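PDB 5T39: EvdMO1 from Micromonospora carbonacea, which probably uses S-adenosylmethionine to methylate a sugar-containing intermediate of everninomicin biosynthesis through this Rossmann-like methyltransferase domain, part of a fused methyltransferase-oxidase. Local coordinates for residues R78-G83 / G142-V147; G83-A88 / E108-R113; E234-R239 / V248-A253. All coordinates share one frame; numbering follows the deposited sequence.

Interaction 1. Residues R78-G83 / G142-V147. With SAH (S-adenosyl-L-homocysteine), chain B.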
loop_
_atom_site.group_PDB
_atom_site.type_symbol
_atom_site.label_atom_id
_atom_site.label_comp_id
_atom_site.label_asym_id
_atom_site.label_seq_id
_atom_site.Cartn_x
_atom_site.Cartn_y
_atom_site.Cartn_z
ATOM N N ARG A 78 -2.913 14.610 -6.569
ATOM C CA ARG A 78 -1.740 13.831 -6.937
ATOM C C ARG A 78 -1.415 12.935 -5.746
ATOM O O ARG A 78 -1.078 13.460 -4.683
ATOM C CB ARG A 78 -0.594 14.804 -7.233
ATOM C CG ARG A 78 0.739 14.200 -7.613
ATOM C CD ARG A 78 0.745 13.616 -8.996
ATOM N NE ARG A 78 2.004 12.942 -9.291
ATOM C CZ ARG A 78 2.114 11.968 -10.183
ATOM N NH1 ARG A 78 1.037 11.565 -10.839
ATOM N NH2 ARG A 78 3.279 11.375 -10.399
ATOM N N ILE A 79 -1.519 11.616 -5.917
ATOM C CA ILE A 79 -1.414 10.652 -4.831
ATOM C C ILE A 79 -0.300 9.668 -5.131
ATOM O O ILE A 79 -0.151 9.224 -6.273
ATOM C CB ILE A 79 -2.753 9.885 -4.682
ATOM C CG1 ILE A 79 -3.898 10.839 -4.330
ATOM C CG2 ILE A 79 -2.653 8.792 -3.611
ATOM C CD1 ILE A 79 -5.257 10.189 -4.399
ATOM N N LEU A 80 0.435 9.282 -4.094
ATOM C CA LEU A 80 1.431 8.223 -4.164
ATOM C C LEU A 80 0.900 7.027 -3.391
ATOM O O LEU A 80 0.565 7.168 -2.209
ATOM C CB LEU A 80 2.751 8.696 -3.544
ATOM C CG LEU A 80 3.880 7.669 -3.480
ATOM C CD1 LEU A 80 4.292 7.232 -4.876
ATOM C CD2 LEU A 80 5.065 8.253 -2.728
ATOM N N GLU A 81 0.838 5.863 -4.031
ATOM C CA GLU A 81 0.427 4.628 -3.376
ATOM C C GLU A 81 1.629 3.697 -3.296
ATOM O O GLU A 81 2.290 3.432 -4.307
ATOM C CB GLU A 81 -0.707 3.947 -4.138
ATOM C CG GLU A 81 -1.065 2.602 -3.534
ATOM C CD GLU A 81 -1.948 1.782 -4.405
ATOM O OE1 GLU A 81 -2.427 0.734 -3.909
ATOM O OE2 GLU A 81 -2.135 2.150 -5.577
ATOM N N LEU A 82 1.906 3.191 -2.102
ATOM C CA LEU A 82 3.050 2.314 -1.872
ATOM C C LEU A 82 2.594 0.866 -1.710
ATOM O O LEU A 82 1.756 0.562 -0.867
ATOM C CB LEU A 82 3.795 2.765 -0.615
ATOM C CG LEU A 82 4.258 4.220 -0.642
ATOM C CD1 LEU A 82 4.961 4.561 0.646
ATOM C CD2 LEU A 82 5.151 4.509 -1.832
ATOM N N GLY A 83 3.180 -0.037 -2.480
ATOM C CA GLY A 83 2.799 -1.438 -2.418
ATOM C C GLY A 83 1.483 -1.727 -3.113
ATOM O O GLY A 83 0.552 -2.276 -2.512
ATOM N N GLY A 142 8.908 13.856 -6.805
ATOM C CA GLY A 142 8.099 15.050 -6.765
ATOM C C GLY A 142 7.247 15.099 -5.508
ATOM O O GLY A 142 7.520 14.437 -4.508
ATOM N N ARG A 143 6.196 15.908 -5.568
ATOM C CA ARG A 143 5.355 16.190 -4.417
ATOM C C ARG A 143 3.984 15.567 -4.619
ATOM O O ARG A 143 3.458 15.547 -5.738
ATOM C CB ARG A 143 5.188 17.700 -4.231
ATOM C CG ARG A 143 4.438 18.097 -2.963
ATOM C CD ARG A 143 4.516 19.602 -2.730
ATOM N NE ARG A 143 3.941 19.987 -1.445
ATOM C CZ ARG A 143 2.662 20.251 -1.234
ATOM N NH1 ARG A 143 1.793 20.197 -2.223
ATOM N NH2 ARG A 143 2.244 20.576 -0.024
ATOM N N PHE A 144 3.392 15.109 -3.526
ATOM C CA PHE A 144 2.075 14.505 -3.530
ATOM C C PHE A 144 1.223 15.145 -2.448
ATOM O O PHE A 144 1.718 15.526 -1.386
ATOM C CB PHE A 144 2.165 12.996 -3.283
ATOM C CG PHE A 144 2.982 12.300 -4.317
ATOM C CD1 PHE A 144 2.393 11.785 -5.449
ATOM C CD2 PHE A 144 4.359 12.208 -4.189
ATOM C CE1 PHE A 144 3.155 11.181 -6.441
ATOM C CE2 PHE A 144 5.118 11.620 -5.162
ATOM C CZ PHE A 144 4.520 11.100 -6.288
ATOM N N ASP A 145 -0.071 15.220 -2.707
ATOM C CA ASP A 145 -0.986 15.702 -1.688
ATOM C C ASP A 145 -1.091 14.724 -0.523
ATOM O O ASP A 145 -1.312 15.137 0.622
ATOM C CB ASP A 145 -2.349 15.928 -2.313
ATOM C CG ASP A 145 -2.315 17.007 -3.368
ATOM O OD1 ASP A 145 -1.907 18.128 -3.040
ATOM O OD2 ASP A 145 -2.681 16.742 -4.528
ATOM N N ALA A 146 -0.971 13.431 -0.792
ATOM C CA ALA A 146 -1.054 12.436 0.257
ATOM C C ALA A 146 -0.480 11.131 -0.273
ATOM O O ALA A 146 -0.407 10.893 -1.487
ATOM C CB ALA A 146 -2.493 12.247 0.744
ATOM N N VAL A 147 -0.074 10.294 0.670
ATOM C CA VAL A 147 0.506 8.981 0.428
ATOM C C VAL A 147 -0.413 7.930 1.031
ATOM O O VAL A 147 -0.813 8.049 2.194
ATOM C CB VAL A 147 1.901 8.873 1.075
ATOM C CG1 VAL A 147 2.489 7.490 0.910
ATOM C CG2 VAL A 147 2.825 9.929 0.513
HETATM N N SAH B . -1.377 -2.186 -0.420
HETATM C CA SAH B . -2.133 -3.396 -0.731
HETATM C CB SAH B . -1.245 -4.627 -0.806
HETATM C CG SAH B . -0.526 -4.951 0.500
HETATM S SD SAH B . 0.430 -6.486 0.387
HETATM C C SAH B . -3.200 -3.617 0.323
HETATM O O SAH B . -4.038 -4.516 0.187
HETATM O OXT SAH B . -3.207 -2.899 1.321
HETATM C "C5'" SAH B . 2.086 -5.765 0.252
HETATM C "C4'" SAH B . 2.442 -5.254 -1.142
HETATM O "O4'" SAH B . 3.638 -4.483 -1.020
HETATM C "C3'" SAH B . 2.716 -6.370 -2.138
HETATM O "O3'" SAH B . 2.257 -6.053 -3.436
HETATM C "C2'" SAH B . 4.232 -6.468 -2.079
HETATM O "O2'" SAH B . 4.870 -7.066 -3.195
HETATM C "C1'" SAH B . 4.619 -5.011 -1.886
HETATM N N9 SAH B . 5.932 -4.799 -1.280
HETATM C C8 SAH B . 6.477 -5.472 -0.217
HETATM N N7 SAH B . 7.689 -4.966 0.078
HETATM C C5 SAH B . 7.923 -3.967 -0.814
HETATM C C6 SAH B . 9.004 -3.110 -1.010
HETATM N N6 SAH B . 10.116 -3.152 -0.281
HETATM N N1 SAH B . 8.919 -2.185 -2.006
HETATM C C2 SAH B . 7.808 -2.125 -2.797
HETATM N N3 SAH B . 6.733 -2.957 -2.663
HETATM C C4 SAH B . 6.824 -3.851 -1.658
#
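Asp-145 OD2 receives two backbone N-H groups: that of Arg-78, with N at 3.0 Å on the anti side of the carboxylate, and that of Thr-77. The aspartate gives back its own N-H, Asp-145 N lying 2.8 Å from Arg-78 O and nearly in line with the C=O, so the start of strand 78-82 is clamped by one residue. Further on, Leu-80 N bonds Ala-146 O (3.2 Å, 168° at the hydrogen), and the two strands run on in parallel. The Phe-144 ring folds back over strand 78-82 because CG stands anti to the carbonyl carbon (chi1 -60°). Leu-80 CB sits over the ring centre, 3.6 Å from the centroid, in a CH-pi contact. Arg-78 NE meets Phe-144 CE1 at 3.5 Å, while Arg-78 NH1 bonds Ser-100. With an alanine in place of Phe-144, Leu-80 CB would probably lose its ring cover, and a gap would open towards Val-169 of helix 159-169. At the far end, Gly-83 O accepts a hydrogen bond from the amino N of S-adenosylhomocysteine at 2.8 Å. This is the central strand pair of a class I methyltransferase sheet, its first and fourth strands, leading into the cofactor loop.

Interaction 2. Residues G83-A88 / E108-R113; sequences GALEGA and EENLRR. With SAH (S-adenosyl-L-homocysteine), chain B.
Leu-85 and Asn-110 form the tight part of this contact, pressed together beside the ribose of S-adenosylhomocysteine. Leu-85 CG stands anti to the backbone N (chi1 -175°), which carries methyl CD1 back to the Asn-110 amide, 3.4 Å from ND2, and leaves the same methyl 3.5 Å from SAH O3'. The other methyl, Leu-85 CD2, rests 3.7 Å from SAH CB, so one side chain packs on both ribose and homocysteine. The amide is held from both ends. Asn-110 ND2 donates to Gln-205 O and Glu-105 OE1, and adds a weak bond to SAH O3' (3.3 Å); Asn-110 OD1 takes Arg-113 NH1 at 3.0 Å, a pairing that helps fix which way the amide is flipped. Leu-85 O and Asn-110 O also come close, but both are acceptors and are not bonded.

Glu-86 and Arg-113 extend the buried part. Their carboxylate and guanidinium planes stand 80° apart, and the salt bridge from Arg-113 NH1 to Glu-86 OE2 (2.9 Å) is a weak, bent hydrogen bond. Each group has other anchors, the strongest being Val-38 N for Glu-86 and the Gln-205 side chain for Arg-113. On the outer side of the helix, by contrast, Glu-108 and Arg-112 pair with each other through OE2 and NH2 (2.8 Å), exposed and apart from the loop.

The loop turns through a type II' beta turn, Ala-84 to Gly-87, closed by Gly-87 N to Ala-84 O. It is consistent with the glycine-rich first motif of class I methyltransferases, and Glu-105 with the acidic residue that ends the second strand and commonly binds the ribose hydroxyls.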
loop_
_atom_site.group_PDB
_atom_site.type_symbol
_atom_site.label_atom_id
_atom_site.label_comp_id
_atom_site.label_asym_id
_atom_site.label_seq_id
_atom_site.Cartn_x
_atom_site.Cartn_y
_atom_site.Cartn_z
ATOM N N GLY A 83 3.180 -0.037 -2.480
ATOM C CA GLY A 83 2.799 -1.438 -2.418
ATOM C C GLY A 83 1.483 -1.727 -3.113
ATOM O O GLY A 83 0.552 -2.276 -2.512
ATOM N N ALA A 84 1.399 -1.378 -4.400
ATOM C CA ALA A 84 0.130 -1.378 -5.119
ATOM C C ALA A 84 -0.419 -2.768 -5.437
ATOM O O ALA A 84 -1.597 -2.868 -5.811
ATOM C CB ALA A 84 0.287 -0.565 -6.397
ATOM N N LEU A 85 0.383 -3.824 -5.306
ATOM C CA LEU A 85 -0.082 -5.193 -5.519
ATOM C C LEU A 85 -0.671 -5.372 -6.921
ATOM O O LEU A 85 0.073 -5.275 -7.903
ATOM C CB LEU A 85 -0.991 -5.662 -4.371
ATOM C CG LEU A 85 -1.470 -7.116 -4.372
ATOM C CD1 LEU A 85 -0.356 -8.082 -4.717
ATOM C CD2 LEU A 85 -2.107 -7.461 -3.032
ATOM N N GLU A 86 -1.981 -5.609 -7.034
ATOM C CA GLU A 86 -2.664 -5.849 -8.302
ATOM C C GLU A 86 -3.512 -4.657 -8.725
ATOM O O GLU A 86 -4.353 -4.766 -9.622
ATOM C CB GLU A 86 -3.481 -7.138 -8.213
ATOM C CG GLU A 86 -2.574 -8.333 -8.019
ATOM C CD GLU A 86 -3.248 -9.635 -7.633
ATOM O OE1 GLU A 86 -4.405 -9.657 -7.186
ATOM O OE2 GLU A 86 -2.573 -10.673 -7.776
ATOM N N GLY A 87 -3.260 -3.502 -8.120
ATOM C CA GLY A 87 -3.871 -2.255 -8.534
ATOM C C GLY A 87 -5.277 -1.996 -8.051
ATOM O O GLY A 87 -5.903 -1.050 -8.530
ATOM N N ALA A 88 -5.800 -2.775 -7.109
ATOM C CA ALA A 88 -7.198 -2.599 -6.725
ATOM C C ALA A 88 -7.433 -1.242 -6.059
ATOM O O ALA A 88 -8.414 -0.547 -6.364
ATOM C CB ALA A 88 -7.643 -3.737 -5.810
ATOM N N GLU A 108 7.738 -7.739 -9.578
ATOM C CA GLU A 108 7.400 -7.578 -10.985
ATOM C C GLU A 108 6.146 -8.357 -11.359
ATOM O O GLU A 108 5.335 -7.878 -12.153
ATOM C CB GLU A 108 8.574 -8.007 -11.859
ATOM C CG GLU A 108 8.320 -7.817 -13.340
ATOM C CD GLU A 108 9.540 -8.124 -14.168
ATOM O OE1 GLU A 108 10.227 -9.122 -13.866
ATOM O OE2 GLU A 108 9.823 -7.368 -15.119
ATOM N N GLU A 109 5.960 -9.553 -10.800
ATOM C CA GLU A 109 4.788 -10.349 -11.148
ATOM C C GLU A 109 3.501 -9.656 -10.727
ATOM O O GLU A 109 2.490 -9.719 -11.437
ATOM C CB GLU A 109 4.892 -11.734 -10.511
ATOM C CG GLU A 109 6.046 -12.569 -11.038
ATOM C CD GLU A 109 7.356 -12.390 -10.250
ATOM O OE1 GLU A 109 7.487 -11.431 -9.446
ATOM O OE2 GLU A 109 8.261 -13.232 -10.436
ATOM N N ASN A 110 3.512 -8.994 -9.564
ATOM C CA ASN A 110 2.339 -8.249 -9.123
ATOM C C ASN A 110 2.109 -7.054 -10.029
ATOM O O ASN A 110 0.984 -6.794 -10.478
ATOM C CB ASN A 110 2.518 -7.761 -7.686
ATOM C CG ASN A 110 2.540 -8.883 -6.670
ATOM O OD1 ASN A 110 2.209 -10.031 -6.965
ATOM N ND2 ASN A 110 2.939 -8.549 -5.457
ATOM N N LEU A 111 3.185 -6.322 -10.322
ATOM C CA LEU A 111 3.096 -5.141 -11.174
ATOM C C LEU A 111 2.473 -5.471 -12.524
ATOM O O LEU A 111 1.651 -4.704 -13.041
ATOM C CB LEU A 111 4.494 -4.552 -11.364
ATOM C CG LEU A 111 4.653 -3.435 -12.385
ATOM C CD1 LEU A 111 3.838 -2.255 -11.981
ATOM C CD2 LEU A 111 6.102 -3.068 -12.522
ATOM N N ARG A 112 2.860 -6.599 -13.120
ATOM C CA ARG A 112 2.289 -6.961 -14.416
ATOM C C ARG A 112 0.783 -7.153 -14.327
ATOM O O ARG A 112 0.052 -6.794 -15.258
ATOM C CB ARG A 112 2.942 -8.219 -14.969
ATOM C CG ARG A 112 4.411 -8.075 -15.313
ATOM C CD ARG A 112 4.751 -6.840 -16.139
ATOM N NE ARG A 112 6.199 -6.682 -16.218
ATOM C CZ ARG A 112 6.836 -5.517 -16.265
ATOM N NH1 ARG A 112 6.162 -4.376 -16.240
ATOM N NH2 ARG A 112 8.161 -5.490 -16.329
ATOM N N ARG A 113 0.302 -7.732 -13.229
ATOM C CA ARG A 113 -1.134 -7.818 -12.993
ATOM C C ARG A 113 -1.791 -6.460 -12.909
ATOM O O ARG A 113 -2.828 -6.202 -13.528
ATOM C CB ARG A 113 -1.545 -8.768 -11.875
ATOM C CG ARG A 113 -0.872 -10.081 -11.918
ATOM C CD ARG A 113 -1.575 -11.130 -11.056
ATOM N NE ARG A 113 -0.583 -12.143 -10.764
ATOM C CZ ARG A 113 0.251 -12.124 -9.725
ATOM N NH1 ARG A 113 0.099 -11.249 -8.742
ATOM N NH2 ARG A 113 1.209 -13.022 -9.655
HETATM N N SAH B . -1.377 -2.186 -0.420
HETATM C CA SAH B . -2.133 -3.396 -0.731
HETATM C CB SAH B . -1.245 -4.627 -0.806
HETATM C CG SAH B . -0.526 -4.951 0.500
HETATM S SD SAH B . 0.430 -6.486 0.387
HETATM C C SAH B . -3.200 -3.617 0.323
HETATM O O SAH B . -4.038 -4.516 0.187
HETATM O OXT SAH B . -3.207 -2.899 1.321
HETATM C "C5'" SAH B . 2.086 -5.765 0.252
HETATM C "C4'" SAH B . 2.442 -5.254 -1.142
HETATM O "O4'" SAH B . 3.638 -4.483 -1.020
HETATM C "C3'" SAH B . 2.716 -6.370 -2.138
HETATM O "O3'" SAH B . 2.257 -6.053 -3.436
HETATM C "C2'" SAH B . 4.232 -6.468 -2.079
HETATM O "O2'" SAH B . 4.870 -7.066 -3.195
HETATM C "C1'" SAH B . 4.619 -5.011 -1.886
HETATM N N9 SAH B . 5.932 -4.799 -1.280
HETATM C C8 SAH B . 6.477 -5.472 -0.217
HETATM N N7 SAH B . 7.689 -4.966 0.078
HETATM C C5 SAH B . 7.923 -3.967 -0.814
HETATM C C6 SAH B . 9.004 -3.110 -1.010
HETATM N N6 SAH B . 10.116 -3.152 -0.281
HETATM N N1 SAH B . 8.919 -2.185 -2.006
HETATM C C2 SAH B . 7.808 -2.125 -2.797
HETATM N N3 SAH B . 6.733 -2.957 -2.663
HETATM C C4 SAH B . 6.824 -3.851 -1.658
#

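Interaction 3. Residues E234-R239 / V248-A253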
loop_
_atom_site.group_PDB
_atom_site.type_symbol
_atom_site.label_atom_id
_atom_site.label_comp_id
_atom_site.label_asym_id
_atom_site.label_seq_id
_atom_site.Cartn_x
_atom_site.Cartn_y
_atom_site.Cartn_z
ATOM N N GLU A 234 -4.647 11.019 13.509
ATOM C CA GLU A 234 -6.051 10.678 13.712
ATOM C C GLU A 234 -6.193 9.169 13.566
ATOM O O GLU A 234 -5.872 8.619 12.510
ATOM C CB GLU A 234 -6.915 11.377 12.654
ATOM C CG GLU A 234 -8.401 11.060 12.726
ATOM C CD GLU A 234 -9.214 11.729 11.621
ATOM O OE1 GLU A 234 -10.461 11.611 11.657
ATOM O OE2 GLU A 234 -8.621 12.372 10.722
ATOM N N VAL A 235 -6.671 8.498 14.607
ATOM C CA VAL A 235 -6.880 7.057 14.543
ATOM C C VAL A 235 -8.273 6.800 13.994
ATOM O O VAL A 235 -9.265 7.230 14.589
ATOM C CB VAL A 235 -6.698 6.403 15.919
ATOM C CG1 VAL A 235 -6.942 4.900 15.820
ATOM C CG2 VAL A 235 -5.301 6.687 16.455
ATOM N N LEU A 236 -8.351 6.106 12.860
ATOM C CA LEU A 236 -9.628 5.759 12.243
ATOM C C LEU A 236 -10.151 4.412 12.711
ATOM O O LEU A 236 -11.373 4.223 12.780
ATOM C CB LEU A 236 -9.512 5.736 10.714
ATOM C CG LEU A 236 -9.067 7.029 10.033
ATOM C CD1 LEU A 236 -9.080 6.842 8.515
ATOM C CD2 LEU A 236 -9.914 8.221 10.443
ATOM N N HIS A 237 -9.265 3.483 13.046
ATOM C CA HIS A 237 -9.646 2.135 13.432
ATOM C C HIS A 237 -8.498 1.543 14.228
ATOM O O HIS A 237 -7.339 1.768 13.885
ATOM C CB HIS A 237 -9.898 1.285 12.181
ATOM C CG HIS A 237 -9.998 -0.183 12.454
ATOM N ND1 HIS A 237 -11.082 -0.750 13.086
ATOM C CD2 HIS A 237 -9.142 -1.197 12.190
ATOM C CE1 HIS A 237 -10.894 -2.055 13.189
ATOM N NE2 HIS A 237 -9.719 -2.349 12.661
ATOM N N GLU A 238 -8.815 0.767 15.254
ATOM C CA GLU A 238 -7.772 0.071 15.989
ATOM C C GLU A 238 -8.346 -1.187 16.622
ATOM O O GLU A 238 -9.431 -1.167 17.205
ATOM C CB GLU A 238 -7.130 0.977 17.049
ATOM C CG GLU A 238 -5.896 0.374 17.691
ATOM C CD GLU A 238 -5.039 1.370 18.455
ATOM O OE1 GLU A 238 -5.439 2.546 18.626
ATOM O OE2 GLU A 238 -3.940 0.956 18.890
ATOM N N ARG A 239 -7.603 -2.284 16.501
ATOM C CA ARG A 239 -7.920 -3.540 17.173
ATOM C C ARG A 239 -6.685 -3.966 17.940
ATOM O O ARG A 239 -5.615 -4.133 17.347
ATOM C CB ARG A 239 -8.296 -4.633 16.168
ATOM C CG ARG A 239 -8.753 -5.949 16.821
ATOM C CD ARG A 239 -8.747 -7.111 15.820
ATOM N NE ARG A 239 -7.414 -7.320 15.248
ATOM C CZ ARG A 239 -6.430 -7.989 15.846
ATOM N NH1 ARG A 239 -6.618 -8.544 17.038
ATOM N NH2 ARG A 239 -5.256 -8.120 15.244
ATOM N N VAL A 248 -5.406 1.833 11.697
ATOM C CA VAL A 248 -5.481 2.724 10.549
ATOM C C VAL A 248 -5.423 4.137 11.096
ATOM O O VAL A 248 -6.251 4.512 11.934
ATOM C CB VAL A 248 -6.763 2.513 9.725
ATOM C CG1 VAL A 248 -6.760 3.430 8.512
ATOM C CG2 VAL A 248 -6.921 1.053 9.300
ATOM N N VAL A 249 -4.462 4.916 10.625
ATOM C CA VAL A 249 -4.313 6.291 11.071
ATOM C C VAL A 249 -4.125 7.192 9.871
ATOM O O VAL A 249 -3.632 6.780 8.813
ATOM C CB VAL A 249 -3.146 6.518 12.052
ATOM C CG1 VAL A 249 -3.231 5.583 13.222
ATOM C CG2 VAL A 249 -1.808 6.394 11.380
ATOM N N VAL A 250 -4.507 8.446 10.056
ATOM C CA VAL A 250 -4.171 9.521 9.148
ATOM C C VAL A 250 -3.143 10.393 9.846
ATOM O O VAL A 250 -3.396 10.903 10.942
ATOM C CB VAL A 250 -5.411 10.346 8.776
ATOM C CG1 VAL A 250 -5.015 11.480 7.854
ATOM C CG2 VAL A 250 -6.478 9.468 8.148
ATOM N N GLY A 251 -1.978 10.541 9.238
ATOM C CA GLY A 251 -0.938 11.417 9.742
ATOM C C GLY A 251 -0.881 12.677 8.899
ATOM O O GLY A 251 -0.951 12.614 7.666
ATOM N N ARG A 252 -0.738 13.810 9.572
ATOM C CA ARG A 252 -0.643 15.092 8.904
ATOM C C ARG A 252 0.543 15.858 9.449
ATOM O O ARG A 252 0.722 15.984 10.668
ATOM C CB ARG A 252 -1.929 15.897 9.076
ATOM C CG ARG A 252 -3.132 15.225 8.438
ATOM C CD ARG A 252 -4.395 16.035 8.657
ATOM N NE ARG A 252 -5.560 15.551 7.910
ATOM C CZ ARG A 252 -6.458 14.686 8.368
ATOM N NH1 ARG A 252 -6.337 14.155 9.582
ATOM N NH2 ARG A 252 -7.495 14.369 7.608
ATOM N N ALA A 253 1.362 16.345 8.540
ATOM C CA ALA A 253 2.542 17.125 8.851
ATOM C C ALA A 253 2.280 18.576 8.554
ATOM O O ALA A 253 1.340 18.929 7.838
ATOM C CB ALA A 253 3.715 16.645 7.989
#
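Leu-236 CD1 reaches across to two valines of the partner strand, 3.7 Å from Val-250 CG2 and 4.1 Å from Val-248 CG1. Its CG lies anti to the carbonyl carbon (chi1 -59°), which lays the isobutyl group over them. This placement comes from a classic beta bulge: Leu-236 and His-237 both face Val-248, whose O accepts Leu-236 N at 2.8 Å and, weakly, His-237 N at 3.4 Å. His-237 shares a face with Val-248, whose CG2 touches His-237 CB and lies off the edge of the imidazole, near its plane; Val-248 N bonds His-237 O. Val-235 and Val-249 point to the other face and meet through CG2 and CG1 at 4.0 Å, where Phe-222 and Leu-225 of helix 218-228 pack on them.

On the Glu-234 side of the bulge the pairing is regular. Glu-234 and Val-250 exchange two backbone bonds, 2.9 Å from Glu-234 N to Val-250 O and 2.8 Å from Val-250 N to Glu-234 O. Above them Glu-234 stretches out fully extended towards Arg-252. The carboxylate and guanidinium are turned only 29° from each other, and Glu-234 OE2 lies in the guanidinium plane, 3.1 Å from Arg-252 NH1 in a nearly straight bond (172°). One guanidinium face rests on Val-250 CG1, and NH2 is anchored on Ala-72 O.

The chemistry thus implies strands joined chiefly by backbone bonds and aliphatic contacts. The salt bridge between these segments, with an exposed glutamate, is probably softened by solvent; its good alignment is consistent with an arginine steadied by Val-250 and Ala-72.

Interactions 1 and 3 belong to the same seven-stranded sheet, their centres about 17 Å apart: the first joins two parallel strands at its middle, the second the antiparallel hairpin at its edge. Place shows in chemistry. Interaction 1 is buried, with an aromatic ring and a cofactor-binding end, whereas interaction 3 is partly exposed and relies on antiparallel backbone bonds, aliphatic pairs and a salt bridge with an exposed glutamate. Interaction 2 is also buried but more polar, linking a loop to a helix. It continues from interaction 1 at Gly-83, and both touch S-adenosylhomocysteine, at its amino group and ribose. Interactions 2 and 3 lie on opposite sides of the chain's centre, about 25 Å between centres.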